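Local coordinates for protein quinone oxidoreductase (PDB 3TQH) that binds NADPH and probably uses it to reduce quinones, at residues A[145-159]-A[169-183]. Residues are numbered along the deposited sequence; the frame is centred on the assembly and turned at random.
Sequences LNQAEVKQGDVVLIH and AIQLAKQKGTTVITT. With NDP (NADPH dihydro-nicotinamide-adenine-dinucleotide phosphate), chain B.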
# COMPACT_ATOMS: atom_id res chain seq x y z
N LEU A 145 -11.80 -1.82 4.49
CA LEU A 145 -13.01 -1.25 5.08
C LEU A 145 -14.27 -1.88 4.49
O LEU A 145 -15.23 -2.13 5.23
CB LEU A 145 -13.03 0.28 4.94
CG LEU A 145 -12.02 1.02 5.84
CD1 LEU A 145 -11.94 2.50 5.50
CD2 LEU A 145 -12.37 0.83 7.33
N ASN A 146 -14.26 -2.14 3.18
CA ASN A 146 -15.39 -2.82 2.50
C ASN A 146 -15.55 -4.28 2.94
O ASN A 146 -16.66 -4.74 3.14
CB ASN A 146 -15.22 -2.79 0.98
CG ASN A 146 -15.48 -1.42 0.36
OD1 ASN A 146 -15.92 -0.47 1.03
ND2 ASN A 146 -15.21 -1.31 -0.94
N GLN A 147 -14.45 -5.01 3.06
CA GLN A 147 -14.50 -6.38 3.57
C GLN A 147 -15.14 -6.43 4.97
O GLN A 147 -15.91 -7.35 5.29
CB GLN A 147 -13.11 -7.01 3.58
CG GLN A 147 -13.05 -8.45 4.07
CD GLN A 147 -13.75 -9.43 3.14
OE1 GLN A 147 -14.90 -9.82 3.36
NE2 GLN A 147 -13.05 -9.82 2.08
N ALA A 148 -14.82 -5.43 5.80
CA ALA A 148 -15.41 -5.29 7.14
C ALA A 148 -16.85 -4.76 7.14
O ALA A 148 -17.47 -4.69 8.20
CB ALA A 148 -14.54 -4.40 8.01
N GLU A 149 -17.37 -4.38 5.98
CA GLU A 149 -18.73 -3.85 5.86
C GLU A 149 -19.02 -2.76 6.89
O GLU A 149 -20.04 -2.76 7.58
CB GLU A 149 -19.76 -4.98 5.96
CG GLU A 149 -19.63 -6.04 4.87
CD GLU A 149 -20.84 -6.97 4.83
OE1 GLU A 149 -21.62 -6.99 5.81
OE2 GLU A 149 -21.01 -7.68 3.81
N VAL A 150 -18.10 -1.81 6.98
CA VAL A 150 -18.23 -0.67 7.88
C VAL A 150 -19.40 0.25 7.49
O VAL A 150 -19.51 0.67 6.34
CB VAL A 150 -16.90 0.11 7.90
CG1 VAL A 150 -17.11 1.54 8.32
CG2 VAL A 150 -15.90 -0.60 8.80
N LYS A 151 -20.28 0.53 8.45
CA LYS A 151 -21.40 1.46 8.27
C LYS A 151 -21.31 2.59 9.30
O LYS A 151 -20.53 2.49 10.25
CB LYS A 151 -22.74 0.73 8.48
CG LYS A 151 -23.11 -0.30 7.43
CD LYS A 151 -24.40 -1.02 7.83
CE LYS A 151 -25.00 -1.86 6.69
NZ LYS A 151 -26.46 -2.19 6.91
N GLN A 152 -22.10 3.64 9.13
CA GLN A 152 -22.17 4.71 10.12
C GLN A 152 -22.65 4.16 11.47
O GLN A 152 -23.58 3.36 11.53
CB GLN A 152 -23.10 5.85 9.67
CG GLN A 152 -23.38 6.89 10.77
CD GLN A 152 -23.99 8.19 10.26
OE1 GLN A 152 -23.74 8.61 9.13
NE2 GLN A 152 -24.78 8.84 11.11
N GLY A 153 -22.00 4.60 12.55
CA GLY A 153 -22.29 4.12 13.90
C GLY A 153 -21.30 3.09 14.41
O GLY A 153 -21.09 2.98 15.61
N ASP A 154 -20.68 2.34 13.50
CA ASP A 154 -19.76 1.27 13.85
C ASP A 154 -18.49 1.80 14.50
O ASP A 154 -18.01 2.89 14.16
CB ASP A 154 -19.37 0.44 12.61
CG ASP A 154 -20.51 -0.44 12.08
OD1 ASP A 154 -21.61 -0.48 12.69
OD2 ASP A 154 -20.30 -1.11 11.05
N VAL A 155 -17.95 1.03 15.44
CA VAL A 155 -16.65 1.33 16.02
C VAL A 155 -15.61 0.52 15.27
O VAL A 155 -15.77 -0.69 15.08
CB VAL A 155 -16.59 0.97 17.50
CG1 VAL A 155 -15.23 1.35 18.08
CG2 VAL A 155 -17.73 1.67 18.26
N VAL A 156 -14.54 1.19 14.85
CA VAL A 156 -13.51 0.55 14.05
C VAL A 156 -12.12 0.82 14.64
O VAL A 156 -11.75 1.96 14.89
CB VAL A 156 -13.55 1.05 12.59
CG1 VAL A 156 -12.46 0.39 11.78
CG2 VAL A 156 -14.91 0.75 11.97
N LEU A 157 -11.39 -0.26 14.88
CA LEU A 157 -10.02 -0.21 15.36
C LEU A 157 -9.09 -0.45 14.17
O LEU A 157 -9.13 -1.52 13.58
CB LEU A 157 -9.78 -1.28 16.44
CG LEU A 157 -8.33 -1.47 16.89
CD1 LEU A 157 -7.78 -0.19 17.51
CD2 LEU A 157 -8.19 -2.67 17.86
N ILE A 158 -8.27 0.55 13.84
CA ILE A 158 -7.29 0.46 12.77
C ILE A 158 -5.89 0.47 13.38
O ILE A 158 -5.43 1.50 13.88
CB ILE A 158 -7.42 1.65 11.77
CG1 ILE A 158 -8.85 1.72 11.21
CG2 ILE A 158 -6.41 1.53 10.65
CD1 ILE A 158 -9.06 2.78 10.15
N HIS A 159 -5.22 -0.67 13.38
CA HIS A 159 -3.84 -0.75 13.86
C HIS A 159 -2.91 -0.04 12.89
O HIS A 159 -3.17 0.01 11.69
CB HIS A 159 -3.39 -2.20 14.02
CG HIS A 159 -3.92 -2.87 15.24
ND1 HIS A 159 -3.49 -2.56 16.51
CD2 HIS A 159 -4.84 -3.86 15.39
CE1 HIS A 159 -4.12 -3.32 17.39
NE2 HIS A 159 -4.95 -4.12 16.73
N ALA A 169 -6.93 4.78 5.57
CA ALA A 169 -8.04 4.02 6.16
C ALA A 169 -8.77 4.83 7.22
O ALA A 169 -10.00 4.87 7.24
CB ALA A 169 -7.53 2.71 6.75
N ILE A 170 -8.01 5.48 8.09
CA ILE A 170 -8.58 6.37 9.09
C ILE A 170 -9.46 7.45 8.47
O ILE A 170 -10.56 7.71 8.94
CB ILE A 170 -7.49 7.06 9.93
CG1 ILE A 170 -6.84 6.05 10.88
CG2 ILE A 170 -8.09 8.25 10.71
CD1 ILE A 170 -5.64 6.59 11.63
N GLN A 171 -8.97 8.08 7.41
CA GLN A 171 -9.72 9.15 6.76
C GLN A 171 -10.96 8.59 6.09
O GLN A 171 -12.05 9.15 6.21
CB GLN A 171 -8.87 9.87 5.73
CG GLN A 171 -7.72 10.61 6.31
CD GLN A 171 -6.83 11.17 5.23
OE1 GLN A 171 -7.13 12.22 4.67
NE2 GLN A 171 -5.73 10.47 4.93
N LEU A 172 -10.79 7.47 5.38
CA LEU A 172 -11.90 6.81 4.72
C LEU A 172 -12.94 6.31 5.72
O LEU A 172 -14.14 6.43 5.47
CB LEU A 172 -11.41 5.66 3.83
CG LEU A 172 -10.68 6.13 2.56
CD1 LEU A 172 -10.00 4.95 1.85
CD2 LEU A 172 -11.62 6.87 1.61
N ALA A 173 -12.50 5.78 6.86
CA ALA A 173 -13.42 5.31 7.91
C ALA A 173 -14.21 6.45 8.54
O ALA A 173 -15.38 6.29 8.86
CB ALA A 173 -12.65 4.56 8.98
N LYS A 174 -13.56 7.60 8.72
CA LYS A 174 -14.21 8.80 9.24
C LYS A 174 -15.28 9.29 8.28
O LYS A 174 -16.39 9.65 8.70
CB LYS A 174 -13.17 9.90 9.49
CG LYS A 174 -13.73 11.22 10.02
CD LYS A 174 -14.06 11.15 11.51
CE LYS A 174 -14.66 12.46 12.00
NZ LYS A 174 -15.13 12.38 13.42
N GLN A 175 -14.96 9.28 6.99
CA GLN A 175 -15.92 9.67 5.94
C GLN A 175 -17.12 8.71 5.84
O GLN A 175 -18.17 9.11 5.36
CB GLN A 175 -15.22 9.79 4.58
CG GLN A 175 -14.26 10.96 4.47
CD GLN A 175 -13.40 10.90 3.20
OE1 GLN A 175 -13.86 10.46 2.15
NE2 GLN A 175 -12.15 11.36 3.31
N LYS A 176 -16.95 7.47 6.28
CA LYS A 176 -18.06 6.51 6.34
C LYS A 176 -18.97 6.76 7.55
O LYS A 176 -20.06 6.19 7.62
CB LYS A 176 -17.56 5.07 6.39
CG LYS A 176 -16.84 4.60 5.13
CD LYS A 176 -17.81 4.07 4.07
CE LYS A 176 -17.05 3.37 2.92
NZ LYS A 176 -16.33 2.12 3.37
N GLY A 177 -18.52 7.58 8.49
CA GLY A 177 -19.31 7.92 9.67
C GLY A 177 -19.05 7.00 10.86
O GLY A 177 -19.89 6.87 11.73
N THR A 178 -17.87 6.39 10.90
CA THR A 178 -17.55 5.44 11.96
C THR A 178 -16.72 6.09 13.06
O THR A 178 -16.02 7.08 12.83
CB THR A 178 -16.80 4.22 11.40
OG1 THR A 178 -15.49 4.60 10.97
CG2 THR A 178 -17.56 3.62 10.24
N THR A 179 -16.82 5.53 14.26
CA THR A 179 -15.93 5.89 15.37
C THR A 179 -14.61 5.16 15.15
O THR A 179 -14.60 3.94 15.08
CB THR A 179 -16.53 5.47 16.72
OG1 THR A 179 -17.83 6.05 16.87
CG2 THR A 179 -15.63 5.91 17.87
N VAL A 180 -13.52 5.92 15.03
CA VAL A 180 -12.22 5.35 14.68
C VAL A 180 -11.29 5.35 15.89
O VAL A 180 -10.98 6.41 16.45
CB VAL A 180 -11.56 6.10 13.50
CG1 VAL A 180 -10.10 5.68 13.33
CG2 VAL A 180 -12.33 5.83 12.22
N ILE A 181 -10.86 4.15 16.28
CA ILE A 181 -9.83 3.94 17.29
C ILE A 181 -8.59 3.49 16.53
O ILE A 181 -8.70 2.75 15.55
CB ILE A 181 -10.22 2.83 18.30
CG1 ILE A 181 -11.63 3.06 18.86
CG2 ILE A 181 -9.21 2.76 19.43
CD1 ILE A 181 -12.12 1.95 19.81
N THR A 182 -7.42 3.93 16.96
CA THR A 182 -6.20 3.50 16.28
C THR A 182 -5.03 3.37 17.24
O THR A 182 -5.07 3.91 18.34
CB THR A 182 -5.81 4.47 15.14
OG1 THR A 182 -4.69 3.93 14.42
CG2 THR A 182 -5.44 5.85 15.69
N THR A 183 -4.00 2.65 16.81
CA THR A 183 -2.77 2.50 17.59
C THR A 183 -1.59 3.19 16.89
O THR A 183 -1.37 3.00 15.70
CB THR A 183 -2.43 1.01 17.85
OG1 THR A 183 -2.49 0.28 16.62
CG2 THR A 183 -3.41 0.40 18.84
PA NDP B . 3.83 0.97 6.86
O1A NDP B . 5.27 0.64 6.88
O2A NDP B . 3.57 2.19 6.08
O5B NDP B . 3.30 1.19 8.36
C5B NDP B . 4.12 1.88 9.29
C4B NDP B . 3.31 2.24 10.53
O4B NDP B . 3.17 1.09 11.34
C3B NDP B . 3.95 3.30 11.41
O3B NDP B . 3.23 4.51 11.29
C2B NDP B . 3.90 2.74 12.82
O2B NDP B . 3.33 3.64 13.75
C1B NDP B . 3.02 1.51 12.68
N9A NDP B . 3.37 0.39 13.57
C8A NDP B . 4.53 -0.33 13.58
N7A NDP B . 4.44 -1.28 14.53
C5A NDP B . 3.24 -1.18 15.13
C6A NDP B . 2.65 -1.90 16.16
N6A NDP B . 3.31 -2.89 16.72
N1A NDP B . 1.38 -1.57 16.58
C2A NDP B . 0.70 -0.53 15.97
N3A NDP B . 1.28 0.19 14.94
C4A NDP B . 2.54 -0.13 14.53
O3 NDP B . 2.97 -0.28 6.32
PN NDP B . 1.68 -0.21 5.35
O1N NDP B . 2.12 0.11 3.98
O2N NDP B . 0.58 0.56 5.95
O5D NDP B . 1.26 -1.77 5.37
C5D NDP B . 1.01 -2.45 6.58
C4D NDP B . 1.06 -3.96 6.34
O4D NDP B . 0.06 -4.33 5.41
C3D NDP B . 2.40 -4.39 5.76
O3D NDP B . 2.84 -5.55 6.43
C2D NDP B . 2.11 -4.66 4.30
O2D NDP B . 2.96 -5.64 3.74
C1D NDP B . 0.63 -5.07 4.34
N1N NDP B . -0.13 -4.84 3.09
C2N NDP B . -0.86 -5.88 2.59
C3N NDP B . -1.56 -5.79 1.39
C7N NDP B . -2.36 -6.94 0.85
O7N NDP B . -3.04 -6.78 -0.38
N7N NDP B . -2.41 -8.08 1.53
C4N NDP B . -1.50 -4.49 0.63
C5N NDP B . -0.69 -3.38 1.24
C6N NDP B . -0.05 -3.62 2.45
P2B NDP B . 4.23 4.36 14.88
O1X NDP B . 3.41 5.46 15.51
O2X NDP B . 5.46 4.96 14.25
O3X NDP B . 4.65 3.39 15.95
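Val-156 makes both of its backbone bonds to strand 179-183, from N to Thr-179 O (2.8 Å) and at O from Ile-181 N (2.7 Å); Thr-179 N to Asp-154 O and Ile-158 N to Ile-181 O continue this parallel ladder. Ahead of it, Gly-153 N reaches Gly-177 O (3.2 Å), joining a type II turn to the Schellman end of helix 164-175. At the far end Thr-182 OG1 donates to Ile-158 O (2.6 Å), beside a weak bond from Thr-183 N. His-159 ND1 and Thr-183 OG1 are hydrogen-bonded (3.0 Å) at the ring edge; His-159 NE2 is hydrogen-bonded to Ser-231 OG, and Thr-183 OG1 also to Ala-160 N. On one face of the sheet Val-155 CG1 meets Ile-181 CD1 (3.6 Å), while Leu-157 CD1 rests against Ile-181 CG2. On the other, with CG1 anti to the carbonyl carbon (chi1 -56°) and the chain extended beyond it (chi2 -175°), Ile-158 lays CD1 on Ala-169 CB (3.7 Å) and Ile-170 of the crossover helix. Leu-145 CD1 packs on Leu-172 CB (3.6 Å), bringing helix 135-147 against the same helix. Strand 155-158, helix 164-175 and strand 179-184 form the first beta-alpha-beta unit of a Rossmann fold, with Thr-183 beside the NADPH adenine.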